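Capsular polysaccharide biosynthesis protein (Burkholderia pseudomallei, PDB 4BQN) binds coenzyme A and probably acts as an acetyltransferase in the biosynthesis of the capsular polysaccharide. Local coordinates at residues L113-A126 and Y272-P284. The protein carries 1 engineered substitution. Sequence-based numbering, arbitrary orientation.
Sequences LPPHPEGYVDALIA and YLLEQFEWFERSP
Helix 269-281 packs against a loop with a type I beta turn (H116 to G119), strand 121-122 and the N-terminal turn of helix 123-130, where I125 is a knob among L273, Q276, F277 and F280. Branched at CB, I125 fills this hole in two directions: CG2 lies over the centre of the F277 ring, 3.5 Å from its centroid, while CD1 reaches L273 CD2. The small A126 lays its CB over one face of F280. D122 caps helix 123-130, OD1 accepting from I125 N, while OD2 is hydrogen-bonded to Y242 OH and T106 OG1. D122 N donates to Q276 OE1 at 2.8 Å, nearly straight (161°) but from above the amide's carbonyl plane; a bend at chi2 (-75°) brings the amide to the strand's backbone. Farther along, the broad W279 ring receives on one face both V121 CG1 and the edge of H116, whose plane is turned 51° from the indole. H116 ND1 accepts from E118 N, which lies near the ring plane, tying the imidazole to the turn's backbone. Y120, about 5 Å from bound coenzyme A at nearest side-chain atoms, bonds through OH to CoA-binding N200. One water donates to Y120 O and E118 OE1 and accepts from Y272 OH, its O 2.6 Å from that hydroxyl oxygen.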
loop_
_atom_site.group_PDB
_atom_site.type_symbol
_atom_site.label_atom_id
_atom_site.label_comp_id
_atom_site.label_asym_id
_atom_site.label_seq_id
_atom_site.Cartn_x
_atom_site.Cartn_y
_atom_site.Cartn_z
ATOM N N LEU A 113 0.581 7.747 -17.606
ATOM C CA LEU A 113 0.950 6.659 -18.508
ATOM C C LEU A 113 -0.136 5.619 -18.423
ATOM O O LEU A 113 -0.908 5.611 -17.463
ATOM C CB LEU A 113 2.292 6.041 -18.084
ATOM C CG LEU A 113 3.527 6.946 -18.159
ATOM C CD1 LEU A 113 4.697 6.316 -17.431
ATOM C CD2 LEU A 113 3.896 7.257 -19.604
ATOM N N PRO A 114 -0.220 4.740 -19.426
ATOM C CA PRO A 114 -1.284 3.735 -19.377
ATOM C C PRO A 114 -1.177 2.887 -18.115
ATOM O O PRO A 114 -0.066 2.650 -17.616
ATOM C CB PRO A 114 -1.003 2.863 -20.604
ATOM C CG PRO A 114 -0.202 3.726 -21.519
ATOM C CD PRO A 114 0.612 4.618 -20.637
ATOM N N PRO A 115 -2.317 2.421 -17.596
ATOM C CA PRO A 115 -2.252 1.511 -16.458
ATOM C C PRO A 115 -1.427 0.279 -16.821
ATOM O O PRO A 115 -1.504 -0.228 -17.944
ATOM C CB PRO A 115 -3.718 1.125 -16.224
ATOM C CG PRO A 115 -4.503 2.222 -16.859
ATOM C CD PRO A 115 -3.698 2.653 -18.044
ATOM N N HIS A 116 -0.619 -0.183 -15.884
ATOM C CA HIS A 116 0.177 -1.377 -16.111
ATOM C C HIS A 116 -0.629 -2.570 -15.617
ATOM O O HIS A 116 -1.222 -2.497 -14.531
ATOM C CB HIS A 116 1.517 -1.275 -15.368
ATOM C CG HIS A 116 2.484 -2.351 -15.743
ATOM N ND1 HIS A 116 2.342 -3.658 -15.328
ATOM C CD2 HIS A 116 3.579 -2.319 -16.538
ATOM C CE1 HIS A 116 3.319 -4.385 -15.844
ATOM N NE2 HIS A 116 4.081 -3.596 -16.583
ATOM N N PRO A 117 -0.657 -3.675 -16.393
ATOM C CA PRO A 117 -1.518 -4.800 -15.988
ATOM C C PRO A 117 -1.182 -5.358 -14.606
ATOM O O PRO A 117 -2.027 -5.974 -13.965
ATOM C CB PRO A 117 -1.289 -5.860 -17.079
ATOM C CG PRO A 117 -0.181 -5.355 -17.937
ATOM C CD PRO A 117 -0.047 -3.881 -17.719
ATOM N N GLU A 118 0.041 -5.126 -14.147
ATOM C CA GLU A 118 0.452 -5.601 -12.844
ATOM C C GLU A 118 0.323 -4.549 -11.738
ATOM O O GLU A 118 0.513 -4.865 -10.565
ATOM C CB GLU A 118 1.871 -6.175 -12.935
ATOM C CG GLU A 118 1.941 -7.361 -13.904
ATOM C CD GLU A 118 3.333 -7.698 -14.378
ATOM O OE1 GLU A 118 4.281 -6.931 -14.083
ATOM O OE2 GLU A 118 3.468 -8.743 -15.056
ATOM N N GLY A 119 0.013 -3.306 -12.120
ATOM C CA GLY A 119 -0.247 -2.223 -11.165
ATOM C C GLY A 119 0.970 -1.442 -10.672
ATOM O O GLY A 119 0.824 -0.444 -9.957
ATOM N N TYR A 120 2.173 -1.913 -11.001
ATOM C CA TYR A 120 3.416 -1.304 -10.518
ATOM C C TYR A 120 4.429 -1.274 -11.636
ATOM O O TYR A 120 4.411 -2.140 -12.529
ATOM C CB TYR A 120 4.004 -2.091 -9.339
ATOM C CG TYR A 120 3.020 -2.278 -8.227
ATOM C CD1 TYR A 120 2.858 -1.307 -7.244
ATOM C CD2 TYR A 120 2.198 -3.406 -8.188
ATOM C CE1 TYR A 120 1.920 -1.473 -6.232
ATOM C CE2 TYR A 120 1.255 -3.569 -7.186
ATOM C CZ TYR A 120 1.124 -2.605 -6.219
ATOM O OH TYR A 120 0.199 -2.791 -5.229
ATOM N N VAL A 121 5.294 -0.268 -11.596
ATOM C CA VAL A 121 6.402 -0.149 -12.522
ATOM C C VAL A 121 7.655 0.299 -11.781
ATOM O O VAL A 121 7.587 0.800 -10.652
ATOM C CB VAL A 121 6.100 0.860 -13.656
ATOM C CG1 VAL A 121 4.925 0.394 -14.518
ATOM C CG2 VAL A 121 5.841 2.255 -13.102
ATOM N N ASP A 122 8.801 0.092 -12.406
ATOM C CA ASP A 122 10.052 0.530 -11.815
ATOM C C ASP A 122 10.357 1.936 -12.326
ATOM O O ASP A 122 10.713 2.133 -13.491
ATOM C CB ASP A 122 11.176 -0.473 -12.096
ATOM C CG ASP A 122 12.408 -0.196 -11.272
ATOM O OD1 ASP A 122 12.971 0.908 -11.418
ATOM O OD2 ASP A 122 12.774 -1.062 -10.442
ATOM N N ALA A 123 10.155 2.919 -11.456
ATOM C CA ALA A 123 10.382 4.312 -11.784
ATOM C C ALA A 123 11.844 4.640 -12.039
ATOM O O ALA A 123 12.131 5.574 -12.787
ATOM C CB ALA A 123 9.821 5.214 -10.700
ATOM N N LEU A 124 12.776 3.908 -11.433
ATOM C CA LEU A 124 14.177 4.179 -11.750
ATOM C C LEU A 124 14.459 3.812 -13.201
ATOM O O LEU A 124 15.195 4.510 -13.877
ATOM C CB LEU A 124 15.121 3.456 -10.786
ATOM C CG LEU A 124 16.576 3.932 -10.893
ATOM C CD1 LEU A 124 16.726 5.410 -10.551
ATOM C CD2 LEU A 124 17.452 3.089 -9.991
ATOM N N ILE A 125 13.864 2.720 -13.676
ATOM C CA ILE A 125 13.939 2.367 -15.103
ATOM C C ILE A 125 13.380 3.496 -15.972
ATOM O O ILE A 125 13.970 3.826 -16.993
ATOM C CB ILE A 125 13.301 0.995 -15.376
ATOM C CG1 ILE A 125 14.245 -0.069 -14.828
ATOM C CG2 ILE A 125 13.043 0.774 -16.870
ATOM C CD1 ILE A 125 13.788 -1.498 -14.995
ATOM N N ALA A 126 12.250 4.084 -15.573
ATOM C CA ALA A 126 11.742 5.248 -16.310
ATOM C C ALA A 126 12.801 6.355 -16.438
ATOM O O ALA A 126 12.999 6.909 -17.519
ATOM C CB ALA A 126 10.462 5.788 -15.683
ATOM N N TYR A 272 11.954 -9.642 -15.986
ATOM C CA TYR A 272 11.045 -8.651 -15.413
ATOM C C TYR A 272 11.535 -7.226 -15.708
ATOM O O TYR A 272 10.782 -6.363 -16.206
ATOM C CB TYR A 272 10.859 -8.861 -13.898
ATOM C CG TYR A 272 9.980 -7.778 -13.306
ATOM C CD1 TYR A 272 8.592 -7.902 -13.313
ATOM C CD2 TYR A 272 10.534 -6.591 -12.809
ATOM C CE1 TYR A 272 7.779 -6.890 -12.814
ATOM C CE2 TYR A 272 9.736 -5.572 -12.310
ATOM C CZ TYR A 272 8.358 -5.727 -12.312
ATOM O OH TYR A 272 7.583 -4.710 -11.822
ATOM N N LEU A 273 12.804 -6.978 -15.408
ATOM C CA LEU A 273 13.354 -5.640 -15.572
ATOM C C LEU A 273 13.511 -5.259 -17.045
ATOM O O LEU A 273 13.252 -4.129 -17.432
ATOM C CB LEU A 273 14.671 -5.501 -14.803
ATOM C CG LEU A 273 14.535 -5.596 -13.273
ATOM C CD1 LEU A 273 15.912 -5.715 -12.644
ATOM C CD2 LEU A 273 13.775 -4.400 -12.704
ATOM N N LEU A 274 13.929 -6.205 -17.876
ATOM C CA LEU A 274 13.969 -5.955 -19.312
ATOM C C LEU A 274 12.585 -5.592 -19.861
ATOM O O LEU A 274 12.457 -4.680 -20.688
ATOM C CB LEU A 274 14.549 -7.166 -20.042
ATOM C CG LEU A 274 16.038 -7.461 -19.805
ATOM C CD1 LEU A 274 16.435 -8.799 -20.404
ATOM C CD2 LEU A 274 16.950 -6.352 -20.312
ATOM N N GLU A 275 11.551 -6.287 -19.394
ATOM C CA GLU A 275 10.175 -5.995 -19.822
ATOM C C GLU A 275 9.702 -4.617 -19.360
ATOM O O GLU A 275 8.912 -3.965 -20.030
ATOM C CB GLU A 275 9.219 -7.097 -19.356
ATOM C CG GLU A 275 9.389 -8.414 -20.104
ATOM C CD GLU A 275 8.450 -9.520 -19.638
ATOM O OE1 GLU A 275 7.454 -9.223 -18.944
ATOM O OE2 GLU A 275 8.712 -10.698 -19.972
ATOM N N GLN A 276 10.190 -4.166 -18.211
ATOM C CA GLN A 276 9.906 -2.790 -17.774
ATOM C C GLN A 276 10.442 -1.778 -18.782
ATOM O O GLN A 276 9.748 -0.820 -19.151
ATOM C CB GLN A 276 10.482 -2.515 -16.372
ATOM C CG GLN A 276 9.773 -3.276 -15.261
ATOM C CD GLN A 276 8.415 -2.674 -14.945
ATOM O OE1 GLN A 276 8.303 -1.475 -14.698
ATOM N NE2 GLN A 276 7.374 -3.501 -14.971
ATOM N N PHE A 277 11.679 -1.980 -19.234
ATOM C CA PHE A 277 12.227 -1.115 -20.288
ATOM C C PHE A 277 11.329 -1.124 -21.521
ATOM O O PHE A 277 10.999 -0.064 -22.057
ATOM C CB PHE A 277 13.659 -1.515 -20.666
ATOM C CG PHE A 277 14.710 -0.875 -19.806
ATOM C CD1 PHE A 277 15.248 0.369 -20.151
ATOM C CD2 PHE A 277 15.146 -1.497 -18.634
ATOM C CE1 PHE A 277 16.207 0.979 -19.358
ATOM C CE2 PHE A 277 16.116 -0.894 -17.844
ATOM C CZ PHE A 277 16.630 0.350 -18.197
ATOM N N GLU A 278 10.919 -2.316 -21.948
ATOM C CA GLU A 278 10.092 -2.448 -23.144
ATOM C C GLU A 278 8.755 -1.728 -22.959
ATOM O O GLU A 278 8.261 -1.077 -23.877
ATOM C CB GLU A 278 9.914 -3.924 -23.480
ATOM C CG GLU A 278 11.233 -4.541 -23.937
ATOM C CD GLU A 278 11.323 -6.052 -23.825
ATOM O OE1 GLU A 278 10.343 -6.713 -23.430
ATOM O OE2 GLU A 278 12.406 -6.585 -24.146
ATOM N N TRP A 279 8.196 -1.809 -21.754
ATOM C CA TRP A 279 6.927 -1.166 -21.452
ATOM C C TRP A 279 7.065 0.360 -21.549
ATOM O O TRP A 279 6.275 1.008 -22.238
ATOM C CB TRP A 279 6.427 -1.607 -20.072
ATOM C CG TRP A 279 5.021 -1.165 -19.795
ATOM C CD1 TRP A 279 3.872 -1.837 -20.121
ATOM C CD2 TRP A 279 4.606 0.044 -19.147
ATOM N NE1 TRP A 279 2.768 -1.117 -19.722
ATOM C CE2 TRP A 279 3.190 0.034 -19.110
ATOM C CE3 TRP A 279 5.290 1.132 -18.579
ATOM C CZ2 TRP A 279 2.445 1.078 -18.554
ATOM C CZ3 TRP A 279 4.535 2.181 -18.011
ATOM C CH2 TRP A 279 3.132 2.141 -18.017
ATOM N N PHE A 280 8.078 0.932 -20.899
ATOM C CA PHE A 280 8.267 2.378 -20.969
ATOM C C PHE A 280 8.580 2.869 -22.387
ATOM O O PHE A 280 8.157 3.971 -22.756
ATOM C CB PHE A 280 9.356 2.845 -20.015
ATOM C CG PHE A 280 8.938 2.852 -18.567
ATOM C CD1 PHE A 280 7.980 3.760 -18.107
ATOM C CD2 PHE A 280 9.519 1.964 -17.659
ATOM C CE1 PHE A 280 7.606 3.777 -16.769
ATOM C CE2 PHE A 280 9.157 1.988 -16.322
ATOM C CZ PHE A 280 8.201 2.894 -15.877
ATOM N N GLU A 281 9.325 2.067 -23.158
ATOM C CA GLU A 281 9.706 2.477 -24.507
ATOM C C GLU A 281 8.484 2.552 -25.448
ATOM O O GLU A 281 8.549 3.202 -26.484
ATOM C CB GLU A 281 10.863 1.604 -25.028
ATOM C CG GLU A 281 12.214 1.931 -24.366
ATOM C CD GLU A 281 13.257 0.808 -24.432
ATOM O OE1 GLU A 281 13.078 -0.139 -25.231
ATOM O OE2 GLU A 281 14.272 0.873 -23.683
ATOM N N ARG A 282 7.364 1.936 -25.054
ATOM C CA ARG A 282 6.124 2.020 -25.845
ATOM C C ARG A 282 5.380 3.343 -25.666
ATOM O O ARG A 282 4.575 3.716 -26.505
ATOM C CB ARG A 282 5.197 0.839 -25.541
ATOM C CG ARG A 282 5.779 -0.502 -25.964
ATOM C CD ARG A 282 4.868 -1.675 -25.624
ATOM N NE ARG A 282 5.597 -2.941 -25.733
ATOM C CZ ARG A 282 5.827 -3.785 -24.726
ATOM N NH1 ARG A 282 5.356 -3.540 -23.511
ATOM N NH2 ARG A 282 6.513 -4.896 -24.945
ATOM N N SER A 283 5.637 4.045 -24.565
ATOM C CA SER A 283 4.961 5.310 -24.287
ATOM C C SER A 283 5.773 6.496 -24.826
ATOM O O SER A 283 6.970 6.363 -25.065
ATOM C CB SER A 283 4.749 5.466 -22.770
ATOM O OG SER A 283 3.656 4.676 -22.336
ATOM N N PRO A 284 5.135 7.677 -24.989
ATOM C CA PRO A 284 5.905 8.843 -25.427
ATOM C C PRO A 284 6.980 9.191 -24.404
ATOM O O PRO A 284 6.721 9.200 -23.205
ATOM C CB PRO A 284 4.852 9.954 -25.504
ATOM C CG PRO A 284 3.541 9.240 -25.630
ATOM C CD PRO A 284 3.710 7.999 -24.804
HETATM O O HOH W 1 -0.100 -1.107 -20.144
HETATM O O HOH W 2 6.224 -4.731 -18.057
HETATM O O HOH W 3 5.025 -4.838 -12.384
#